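Local coordinates for cellulosomal scaffoldin adaptor protein B (Acetivibrio cellulolyticus, PDB 3BWZ), which carries type II cohesin modules in the cellulosome, which as in other cohesins probably bind dockerin modules to assemble the complex, at residues 3-15 and 21-33. Numbering follows the deposited sequence.
With EDO (1,2-ethanediol), chain F.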
loop_
_atom_site.group_PDB
_atom_site.type_symbol
_atom_site.label_atom_id
_atom_site.label_comp_id
_atom_site.label_asym_id
_atom_site.label_seq_id
_atom_site.Cartn_x
_atom_site.Cartn_y
_atom_site.Cartn_z
ATOM N N PRO A 3 4.362 6.365 20.227
ATOM C CA PRO A 3 4.468 5.001 20.720
ATOM C C PRO A 3 3.474 4.028 20.072
ATOM O O PRO A 3 3.620 2.813 20.244
ATOM C CB PRO A 3 4.143 5.161 22.200
ATOM C CG PRO A 3 3.102 6.244 22.209
ATOM C CD PRO A 3 3.387 7.140 21.014
ATOM N N THR A 4 2.463 4.532 19.362
ATOM C CA THR A 4 1.562 3.632 18.641
ATOM C C THR A 4 2.204 3.264 17.301
ATOM O O THR A 4 2.803 4.088 16.600
ATOM C CB THR A 4 0.107 4.150 18.460
ATOM O OG1 THR A 4 -0.162 4.478 17.095
ATOM C CG2 THR A 4 -0.189 5.340 19.375
ATOM N N SER A 5 2.101 1.990 17.006
ATOM C CA SER A 5 2.668 1.430 15.805
ATOM C C SER A 5 1.536 1.067 14.859
ATOM O O SER A 5 0.548 0.488 15.293
ATOM C CB SER A 5 3.487 0.190 16.137
ATOM O OG SER A 5 4.621 0.509 16.935
ATOM N N SER A 6 1.659 1.416 13.586
ATOM C CA SER A 6 0.549 1.227 12.671
ATOM C C SER A 6 0.992 1.203 11.217
ATOM O O SER A 6 2.071 1.691 10.858
ATOM C CB SER A 6 -0.497 2.331 12.836
ATOM O OG SER A 6 0.072 3.599 12.525
ATOM N N ILE A 7 0.095 0.675 10.386
ATOM C CA ILE A 7 0.126 0.865 8.937
ATOM C C ILE A 7 -1.263 1.352 8.558
ATOM O O ILE A 7 -2.263 0.880 9.115
ATOM C CB ILE A 7 0.535 -0.419 8.194
ATOM C CG1 ILE A 7 0.642 -0.161 6.684
ATOM C CG2 ILE A 7 -0.378 -1.590 8.518
ATOM C CD1 ILE A 7 1.331 -1.304 5.917
ATOM N N GLU A 8 -1.329 2.307 7.635
ATOM C CA GLU A 8 -2.567 2.963 7.256
ATOM C C GLU A 8 -2.590 3.237 5.778
ATOM O O GLU A 8 -1.578 3.615 5.190
ATOM C CB GLU A 8 -2.718 4.297 8.010
ATOM C CG GLU A 8 -4.062 5.008 7.768
ATOM C CD GLU A 8 -4.307 6.232 8.628
ATOM O OE1 GLU A 8 -3.437 6.606 9.410
ATOM O OE2 GLU A 8 -5.403 6.825 8.490
ATOM N N ILE A 9 -3.770 3.150 5.182
ATOM C CA ILE A 9 -4.007 3.644 3.833
ATOM C C ILE A 9 -4.582 5.052 3.948
ATOM O O ILE A 9 -5.650 5.234 4.485
ATOM C CB ILE A 9 -4.960 2.752 3.035
ATOM C CG1 ILE A 9 -4.511 1.296 3.062
ATOM C CG2 ILE A 9 -5.147 3.285 1.627
ATOM C CD1 ILE A 9 -5.511 0.314 2.404
ATOM N N VAL A 10 -3.829 6.030 3.464
ATOM C CA VAL A 10 -4.118 7.442 3.599
ATOM C C VAL A 10 -4.404 8.030 2.227
ATOM O O VAL A 10 -3.571 7.927 1.353
ATOM C CB VAL A 10 -2.905 8.194 4.296
ATOM C CG1 VAL A 10 -3.172 9.685 4.428
ATOM C CG2 VAL A 10 -2.628 7.565 5.669
ATOM N N LEU A 11 -5.548 8.674 2.040
ATOM C CA LEU A 11 -5.856 9.328 0.763
ATOM C C LEU A 11 -5.577 10.817 0.813
ATOM O O LEU A 11 -5.747 11.467 1.845
ATOM C CB LEU A 11 -7.327 9.140 0.395
ATOM C CG LEU A 11 -7.816 7.701 0.431
ATOM C CD1 LEU A 11 -9.271 7.628 -0.072
ATOM C CD2 LEU A 11 -6.919 6.769 -0.316
ATOM N N ASP A 12 -5.185 11.384 -0.317
ATOM C CA ASP A 12 -5.009 12.823 -0.402
ATOM C C ASP A 12 -6.305 13.608 -0.546
ATOM O O ASP A 12 -6.289 14.828 -0.440
ATOM C CB ASP A 12 -4.023 13.199 -1.513
ATOM C CG ASP A 12 -4.539 12.901 -2.910
ATOM O OD1 ASP A 12 -5.332 11.966 -3.093
ATOM O OD2 ASP A 12 -4.056 13.605 -3.836
ATOM N N LYS A 13 -7.395 12.933 -0.856
ATOM C CA LYS A 13 -8.690 13.517 -1.111
ATOM C C LYS A 13 -9.773 12.722 -0.342
ATOM O O LYS A 13 -9.658 11.517 -0.183
ATOM C CB LYS A 13 -9.001 13.452 -2.614
ATOM C CG LYS A 13 -8.120 14.312 -3.464
ATOM C CD LYS A 13 -8.354 14.083 -4.940
ATOM C CE LYS A 13 -7.444 14.984 -5.795
ATOM N NZ LYS A 13 -7.590 14.824 -7.243
ATOM N N THR A 14 -10.773 13.426 0.157
ATOM C CA THR A 14 -11.976 12.827 0.716
ATOM C C THR A 14 -13.085 12.667 -0.281
ATOM O O THR A 14 -13.958 11.784 -0.156
ATOM C CB THR A 14 -12.502 13.616 2.004
ATOM O OG1 THR A 14 -12.860 14.978 1.652
ATOM C CG2 THR A 14 -11.511 13.590 3.128
ATOM N N THR A 15 -13.075 13.585 -1.221
ATOM C CA THR A 15 -14.071 13.663 -2.262
ATOM C C THR A 15 -13.310 13.850 -3.573
ATOM O O THR A 15 -12.278 14.516 -3.595
ATOM C CB THR A 15 -15.042 14.731 -1.888
ATOM O OG1 THR A 15 -15.598 14.415 -0.601
ATOM C CG2 THR A 15 -16.125 14.719 -2.850
ATOM N N ILE A 21 -7.688 11.888 -10.038
ATOM C CA ILE A 21 -6.775 10.919 -9.448
ATOM C C ILE A 21 -6.807 11.065 -7.925
ATOM O O ILE A 21 -6.636 12.172 -7.393
ATOM C CB ILE A 21 -5.332 11.113 -9.974
ATOM C CG1 ILE A 21 -5.310 11.057 -11.504
ATOM C CG2 ILE A 21 -4.401 10.067 -9.360
ATOM C CD1 ILE A 21 -5.939 9.834 -12.124
ATOM N N VAL A 22 -6.992 9.947 -7.249
ATOM C CA VAL A 22 -6.914 9.867 -5.807
ATOM C C VAL A 22 -5.647 9.094 -5.474
ATOM O O VAL A 22 -5.429 7.977 -5.978
ATOM C CB VAL A 22 -8.150 9.115 -5.243
ATOM C CG1 VAL A 22 -7.999 8.874 -3.731
ATOM C CG2 VAL A 22 -9.440 9.850 -5.566
ATOM N N THR A 23 -4.779 9.678 -4.650
ATOM C CA THR A 23 -3.510 9.060 -4.315
ATOM C C THR A 23 -3.618 8.409 -2.960
ATOM O O THR A 23 -3.847 9.094 -1.951
ATOM C CB THR A 23 -2.387 10.103 -4.360
ATOM O OG1 THR A 23 -2.312 10.674 -5.675
ATOM C CG2 THR A 23 -1.039 9.484 -4.031
ATOM N N ALA A 24 -3.432 7.096 -2.934
ATOM C CA ALA A 24 -3.435 6.321 -1.703
ATOM C C ALA A 24 -1.981 6.081 -1.285
ATOM O O ALA A 24 -1.232 5.352 -1.930
ATOM C CB ALA A 24 -4.163 4.995 -1.916
ATOM N N SER A 25 -1.598 6.692 -0.177
ATOM C CA SER A 25 -0.283 6.507 0.405
ATOM C C SER A 25 -0.359 5.468 1.501
ATOM O O SER A 25 -1.214 5.528 2.381
ATOM C CB SER A 25 0.217 7.828 0.995
ATOM O OG SER A 25 0.402 8.783 -0.024
ATOM N N ILE A 26 0.525 4.480 1.437
ATOM C CA ILE A 26 0.594 3.416 2.419
ATOM C C ILE A 26 1.656 3.811 3.433
ATOM O O ILE A 26 2.849 3.786 3.142
ATOM C CB ILE A 26 0.913 2.055 1.806
ATOM C CG1 ILE A 26 -0.108 1.651 0.729
ATOM C CG2 ILE A 26 0.959 1.018 2.921
ATOM C CD1 ILE A 26 0.360 0.603 -0.162
ATOM N N ASN A 27 1.210 4.233 4.612
ATOM C CA ASN A 27 2.052 4.878 5.601
ATOM C C ASN A 27 2.220 4.004 6.822
ATOM O O ASN A 27 1.230 3.546 7.405
ATOM C CB ASN A 27 1.480 6.234 6.036
ATOM C CG ASN A 27 1.486 7.242 4.924
ATOM O OD1 ASN A 27 2.049 7.019 3.864
ATOM N ND2 ASN A 27 0.825 8.368 5.151
ATOM N N ILE A 28 3.468 3.816 7.231
ATOM C CA ILE A 28 3.781 3.146 8.479
ATOM C C ILE A 28 4.259 4.149 9.516
ATOM O O ILE A 28 4.834 5.169 9.154
ATOM C CB ILE A 28 4.800 1.980 8.313
ATOM C CG1 ILE A 28 6.197 2.474 7.909
ATOM C CG2 ILE A 28 4.282 0.943 7.333
ATOM C CD1 ILE A 28 7.277 1.384 7.964
ATOM N N LYS A 29 4.014 3.829 10.771
ATOM C CA LYS A 29 4.477 4.603 11.897
ATOM C C LYS A 29 5.052 3.677 12.959
ATOM O O LYS A 29 4.383 2.748 13.413
ATOM C CB LYS A 29 3.324 5.382 12.517
ATOM C CG LYS A 29 3.695 6.320 13.607
ATOM C CD LYS A 29 2.516 7.166 14.038
ATOM C CE LYS A 29 1.760 6.624 15.248
ATOM N NZ LYS A 29 1.080 5.322 14.975
ATOM N N ASN A 30 6.277 3.978 13.382
ATOM C CA ASN A 30 6.897 3.311 14.519
ATOM C C ASN A 30 6.933 1.811 14.385
ATOM O O ASN A 30 6.663 1.097 15.339
ATOM C CB ASN A 30 6.218 3.727 15.827
ATOM C CG ASN A 30 6.279 5.206 16.054
ATOM O OD1 ASN A 30 7.303 5.840 15.791
ATOM N ND2 ASN A 30 5.175 5.781 16.496
ATOM N N ILE A 31 7.319 1.321 13.212
ATOM C CA ILE A 31 7.498 -0.112 13.010
ATOM C C ILE A 31 8.979 -0.420 13.222
ATOM O O ILE A 31 9.829 -0.084 12.391
ATOM C CB ILE A 31 7.028 -0.586 11.632
ATOM C CG1 ILE A 31 5.560 -0.188 11.372
ATOM C CG2 ILE A 31 7.255 -2.092 11.518
ATOM C CD1 ILE A 31 4.558 -0.811 12.326
ATOM N N THR A 32 9.285 -1.026 14.362
ATOM C CA THR A 32 10.669 -1.170 14.789
ATOM C C THR A 32 11.488 -1.985 13.788
ATOM O O THR A 32 11.105 -3.091 13.416
ATOM C CB THR A 32 10.727 -1.830 16.162
ATOM O OG1 THR A 32 9.992 -1.023 17.085
ATOM C CG2 THR A 32 12.175 -1.982 16.624
ATOM N N ASN A 33 12.598 -1.414 13.329
ATOM C CA ASN A 33 13.538 -2.110 12.455
ATOM C C ASN A 33 12.909 -2.636 11.170
ATOM O O ASN A 33 13.356 -3.618 10.611
ATOM C CB ASN A 33 14.275 -3.228 13.224
ATOM C CG ASN A 33 15.083 -2.711 14.392
ATOM O OD1 ASN A 33 15.366 -3.461 15.364
ATOM N ND2 ASN A 33 15.486 -1.480 14.314
HETATM C C1 EDO F . -11.063 17.421 3.516
HETATM O O1 EDO F . -11.038 16.968 2.161
HETATM C C2 EDO F . -10.853 18.923 3.605
HETATM O O2 EDO F . -9.538 19.350 3.284
HETATM O O HOH W 1 0.436 4.508 9.980
HETATM O O HOH W 2 -1.085 5.689 13.818
HETATM O O HOH W 3 -4.135 12.628 -6.280
#
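The first beta hairpin of the type II cohesin module pairs Ser-6 to Leu-11 with Ala-24 to Lys-29, antiparallel. Backbone bonds run in both directions at Ser-6 with Lys-29, Glu-8 with Asn-27 and Val-10 with Ser-25. Ile-7, Ile-9 and Leu-11 share the inner face with Ile-28, Ile-26 and Ala-24. Ile-7 CD1 lies alongside Ile-26 CG2 in one of the two modelled conformers of Ile-26. Leu-11 splits its methyls: CD2 sits 3.6 Å from Ala-24 CB, and CD1 reaches Val-22 CG1.

At the open end, Asn-30 ND2 donates to Thr-4 O at 2.9 Å, nearly straight at 165°, with the oxygen close to the amide plane of Asn-30. In one of its two modelled conformers Lys-29 bends at chi3 (96°) and chi4, which brings NZ to Thr-4 O from the opposite face of the carbonyl plane and also to Thr-4 OG1. Ser-5 OG donates to Asn-30 O at 2.7 Å.

Near the turn, Asp-12 OD1 replaces a backbone acceptor and accepts from Thr-23 N, 2.8 Å away, the donor lying above the carboxylate plane. Asp-12 N returns a bond to Thr-23 O. One water joins Asp-12 OD2, Ile-21 O and Thr-23 OG1. The extended Lys-13 chain brings NZ 2.8 Å from Ile-21 O, and the same ammonium group also forms a salt bridge with Glu-20 OE1.

Strand 158-165 runs parallel to strand 6-11 on its other edge, and strand 111-120 flanks strand 21-29. There Thr-112 OG1 hydrogen-bonds Asn-27 OD1, and Lys-117 NZ hydrogen-bonds Thr-23 OG1. Leu-39 of strand 34-42 packs on Ile-7 and Ile-26.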